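Local coordinates for protein Serpin48 (Tenebrio molitor, PDB 3OZQ) that acts as a highly specific serpin of insect innate immunity, inhibiting the serine protease SPE, at residues A[167-172]-A[315-320]. Sequence-based numbering, arbitrary orientation.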
ATOM      1  N   ASN A 167       5.308   7.638  -5.990  1.00 29.70           N
ATOM      2  CA  ASN A 167       4.066   6.904  -5.659  1.00 33.00           C
ATOM      3  C   ASN A 167       3.538   7.270  -4.277  1.00 32.34           C
ATOM      4  O   ASN A 167       3.913   6.661  -3.291  1.00 31.18           O
ATOM      5  CB  ASN A 167       4.352   5.404  -5.717  1.00 32.47           C
ATOM      6  CG  ASN A 167       3.132   4.539  -5.440  1.00 33.19           C
ATOM      7  OD1 ASN A 167       1.988   4.988  -5.512  1.00 34.07           O
ATOM      8  ND2 ASN A 167       3.384   3.271  -5.163  1.00 26.69           N
ATOM      9  N   ALA A 168       2.678   8.276  -4.217  1.00 33.37           N
ATOM     10  CA  ALA A 168       2.138   8.762  -2.962  1.00 30.35           C
ATOM     11  C   ALA A 168       0.667   8.413  -2.916  1.00 35.13           C
ATOM     12  O   ALA A 168      -0.040   8.585  -3.908  1.00 34.41           O
ATOM     13  CB  ALA A 168       2.293  10.239  -2.859  1.00 32.57           C
ATOM     14  N   LEU A 169       0.204   7.932  -1.770  1.00 31.35           N
ATOM     15  CA  LEU A 169      -1.216   7.607  -1.622  1.00 36.07           C
ATOM     16  C   LEU A 169      -1.693   7.530  -0.187  1.00 35.69           C
ATOM     17  O   LEU A 169      -0.910   7.486   0.760  1.00 33.63           O
ATOM     18  CB  LEU A 169      -1.615   6.304  -2.354  1.00 33.65           C
ATOM     19  CG  LEU A 169      -0.818   4.985  -2.343  1.00 35.92           C
ATOM     20  CD1 LEU A 169       0.266   4.880  -1.310  1.00 37.25           C
ATOM     21  CD2 LEU A 169      -1.710   3.713  -2.330  1.00 27.92           C
ATOM     22  N   TYR A 170      -3.011   7.505  -0.057  1.00 37.72           N
ATOM     23  CA  TYR A 170      -3.672   7.340   1.219  1.00 33.86           C
ATOM     24  C   TYR A 170      -5.126   7.027   0.913  1.00 37.79           C
ATOM     25  O   TYR A 170      -5.623   7.338  -0.173  1.00 34.92           O
ATOM     26  CB  TYR A 170      -3.544   8.599   2.080  1.00 38.29           C
ATOM     27  CG  TYR A 170      -4.370   9.774   1.610  1.00 42.52           C
ATOM     28  CD1 TYR A 170      -5.660   9.972   2.087  1.00 41.89           C
ATOM     29  CD2 TYR A 170      -3.857  10.695   0.698  1.00 41.61           C
ATOM     30  CE1 TYR A 170      -6.421  11.052   1.669  1.00 43.22           C
ATOM     31  CE2 TYR A 170      -4.612  11.779   0.268  1.00 43.36           C
ATOM     32  CZ  TYR A 170      -5.897  11.951   0.761  1.00 47.60           C
ATOM     33  OH  TYR A 170      -6.659  13.018   0.343  1.00 49.55           O
ATOM     34  N   PHE A 171      -5.793   6.404   1.876  1.00 39.24           N
ATOM     35  CA  PHE A 171      -7.131   5.861   1.696  1.00 41.81           C
ATOM     36  C   PHE A 171      -8.096   6.594   2.614  1.00 45.13           C
ATOM     37  O   PHE A 171      -7.733   6.991   3.720  1.00 41.77           O
ATOM     38  CB  PHE A 171      -7.126   4.381   2.075  1.00 41.64           C
ATOM     39  CG  PHE A 171      -8.378   3.645   1.685  1.00 43.23           C
ATOM     40  CD1 PHE A 171      -8.764   3.564   0.358  1.00 45.23           C
ATOM     41  CD2 PHE A 171      -9.163   3.018   2.647  1.00 40.74           C
ATOM     42  CE1 PHE A 171      -9.918   2.867  -0.006  1.00 50.41           C
ATOM     43  CE2 PHE A 171     -10.314   2.322   2.286  1.00 43.77           C
ATOM     44  CZ  PHE A 171     -10.687   2.242   0.956  1.00 41.06           C
ATOM     45  N   ASN A 172      -9.326   6.767   2.148  1.00 44.34           N
ATOM     46  CA  ASN A 172     -10.368   7.387   2.951  1.00 44.32           C
ATOM     47  C   ASN A 172     -11.634   6.538   2.953  1.00 46.27           C
ATOM     48  O   ASN A 172     -12.213   6.278   1.894  1.00 44.02           O
ATOM     49  CB  ASN A 172     -10.666   8.787   2.426  1.00 46.57           C
ATOM     50  CG  ASN A 172     -11.877   9.406   3.088  1.00 54.69           C
ATOM     51  OD1 ASN A 172     -11.762  10.095   4.109  1.00 58.13           O
ATOM     52  ND2 ASN A 172     -13.052   9.158   2.518  1.00 52.29           N
ATOM     53  N   GLN A 315       7.767   5.167  -2.631  1.00 27.38           N
ATOM     54  CA  GLN A 315       6.382   5.221  -2.172  1.00 30.47           C
ATOM     55  C   GLN A 315       6.279   5.924  -0.837  1.00 29.88           C
ATOM     56  O   GLN A 315       7.063   5.672   0.066  1.00 34.31           O
ATOM     57  CB  GLN A 315       5.788   3.823  -2.068  1.00 29.98           C
ATOM     58  CG  GLN A 315       4.314   3.815  -1.695  1.00 27.55           C
ATOM     59  CD  GLN A 315       3.745   2.421  -1.645  1.00 32.37           C
ATOM     60  OE1 GLN A 315       3.251   1.913  -2.653  1.00 33.29           O
ATOM     61  NE2 GLN A 315       3.800   1.790  -0.471  1.00 26.04           N
ATOM     62  N   LYS A 316       5.296   6.795  -0.707  1.00 28.35           N
ATOM     63  CA  LYS A 316       4.986   7.366   0.591  1.00 30.44           C
ATOM     64  C   LYS A 316       3.498   7.321   0.808  1.00 29.33           C
ATOM     65  O   LYS A 316       2.725   7.628  -0.097  1.00 31.44           O
ATOM     66  CB  LYS A 316       5.479   8.810   0.688  1.00 30.09           C
ATOM     67  CG  LYS A 316       5.442   9.366   2.098  1.00 32.40           C
ATOM     68  CD  LYS A 316       6.236  10.663   2.157  1.00 28.74           C
ATOM     69  CE  LYS A 316       6.443  11.109   3.607  1.00 32.76           C
ATOM     70  NZ  LYS A 316       7.397  12.251   3.729  1.00 37.10           N
ATOM     71  N   SER A 317       3.102   6.918   2.011  1.00 29.46           N
ATOM     72  CA  SER A 317       1.690   6.763   2.343  1.00 33.41           C
ATOM     73  C   SER A 317       1.493   6.923   3.843  1.00 32.63           C
ATOM     74  O   SER A 317       2.444   6.824   4.616  1.00 31.63           O
ATOM     75  CB  SER A 317       1.185   5.390   1.881  1.00 32.15           C
ATOM     76  OG  SER A 317       1.715   4.352   2.689  1.00 32.90           O
ATOM     77  N   PHE A 318       0.253   7.187   4.243  1.00 31.13           N
ATOM     78  CA  PHE A 318      -0.115   7.207   5.650  1.00 34.59           C
ATOM     79  C   PHE A 318      -1.510   6.645   5.841  1.00 34.56           C
ATOM     80  O   PHE A 318      -2.292   6.512   4.886  1.00 34.74           O
ATOM     81  CB  PHE A 318      -0.060   8.623   6.216  1.00 36.77           C
ATOM     82  CG  PHE A 318      -1.154   9.509   5.728  1.00 31.91           C
ATOM     83  CD1 PHE A 318      -1.051  10.131   4.491  1.00 43.03           C
ATOM     84  CD2 PHE A 318      -2.281   9.735   6.498  1.00 42.37           C
ATOM     85  CE1 PHE A 318      -2.062  10.954   4.031  1.00 42.51           C
ATOM     86  CE2 PHE A 318      -3.296  10.553   6.042  1.00 42.95           C
ATOM     87  CZ  PHE A 318      -3.184  11.165   4.810  1.00 44.22           C
ATOM     88  N   ILE A 319      -1.798   6.300   7.085  1.00 31.22           N
ATOM     89  CA  ILE A 319      -3.120   5.868   7.494  1.00 33.95           C
ATOM     90  C   ILE A 319      -3.393   6.463   8.868  1.00 39.61           C
ATOM     91  O   ILE A 319      -2.492   6.577   9.716  1.00 34.39           O
ATOM     92  CB  ILE A 319      -3.225   4.347   7.582  1.00 35.61           C
ATOM     93  CG1 ILE A 319      -4.684   3.931   7.846  1.00 36.87           C
ATOM     94  CG2 ILE A 319      -2.304   3.832   8.689  1.00 31.78           C
ATOM     95  CD1 ILE A 319      -4.917   2.433   7.812  1.00 30.33           C
ATOM     96  N   ASP A 320      -4.629   6.881   9.068  1.00 34.74           N
ATOM     97  CA  ASP A 320      -4.999   7.515  10.314  1.00 41.58           C
ATOM     98  C   ASP A 320      -6.311   6.886  10.752  1.00 38.97           C
ATOM     99  O   ASP A 320      -7.360   7.118  10.148  1.00 36.96           O
ATOM    100  CB  ASP A 320      -5.116   9.029  10.123  1.00 40.09           C
ATOM    101  CG  ASP A 320      -5.190   9.776  11.442  1.00 48.77           C
ATOM    102  OD1 ASP A 320      -5.027  11.017  11.431  1.00 50.93           O
ATOM    103  OD2 ASP A 320      -5.409   9.120  12.490  1.00 47.96           O
TER
HETATM  104  O   HOH W   1      -4.665   5.396   3.997  1.00 41.81           O
HETATM  105  O   HOH W   2      -5.696   7.356   5.936  1.00 50.43           O
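Lys316 N donates to Asn167 O (2.9 Å) and Leu169 N to Lys316 O (3.0 Å), joining segments 167-172 and 315-320 as parallel strands whose axes diverge by only 12°. Beyond these bonds the strands part: Leu169 O and Phe318 N lie 3.7 Å from each other and have no polar partner in the model, although both are buried. Further along, a water takes over, accepting from Phe171 N and donating to Phe318 O, and a second water receives only a weak bond from Asp320 N while donating to Phe171 O.

Tyr170 and Phe318 run side by side, each with CG set between its backbone N and carbonyl carbon (chi1 72° in both). Their planes are near parallel but slid apart, with centroids 5.1 Å from each other; what lies over the Phe318 face is the stem of the tyrosine, Tyr170 CB approaching Phe318 CE1 to 3.4 Å. The tyrosine ring also stacks on His92, and its hydroxyl bonds to Gln145. An alanine in place of Tyr170 would keep that CB but would be likely to uncover part of the Phe318 ring and leave Gln145 without its hydroxyl partner.

On the other face, Leu169 CD1 is pressed against Ser317 CB at 3.4 Å, tighter than usual, with Phe368 touching both residues. Asn167 and Gln315 lie alongside, their amide planes 73° apart; Asn167 OD1 is hydrogen-bonded to Ser40 OG, tying the strand to helix 38-50.

In serpin terms these are central strands 3 and 5 of sheet A, between which the reactive-centre loop inserts. Two direct bonds giving way to waters and unpaired backbone groups are consistent with a seam readily opened for that insertion.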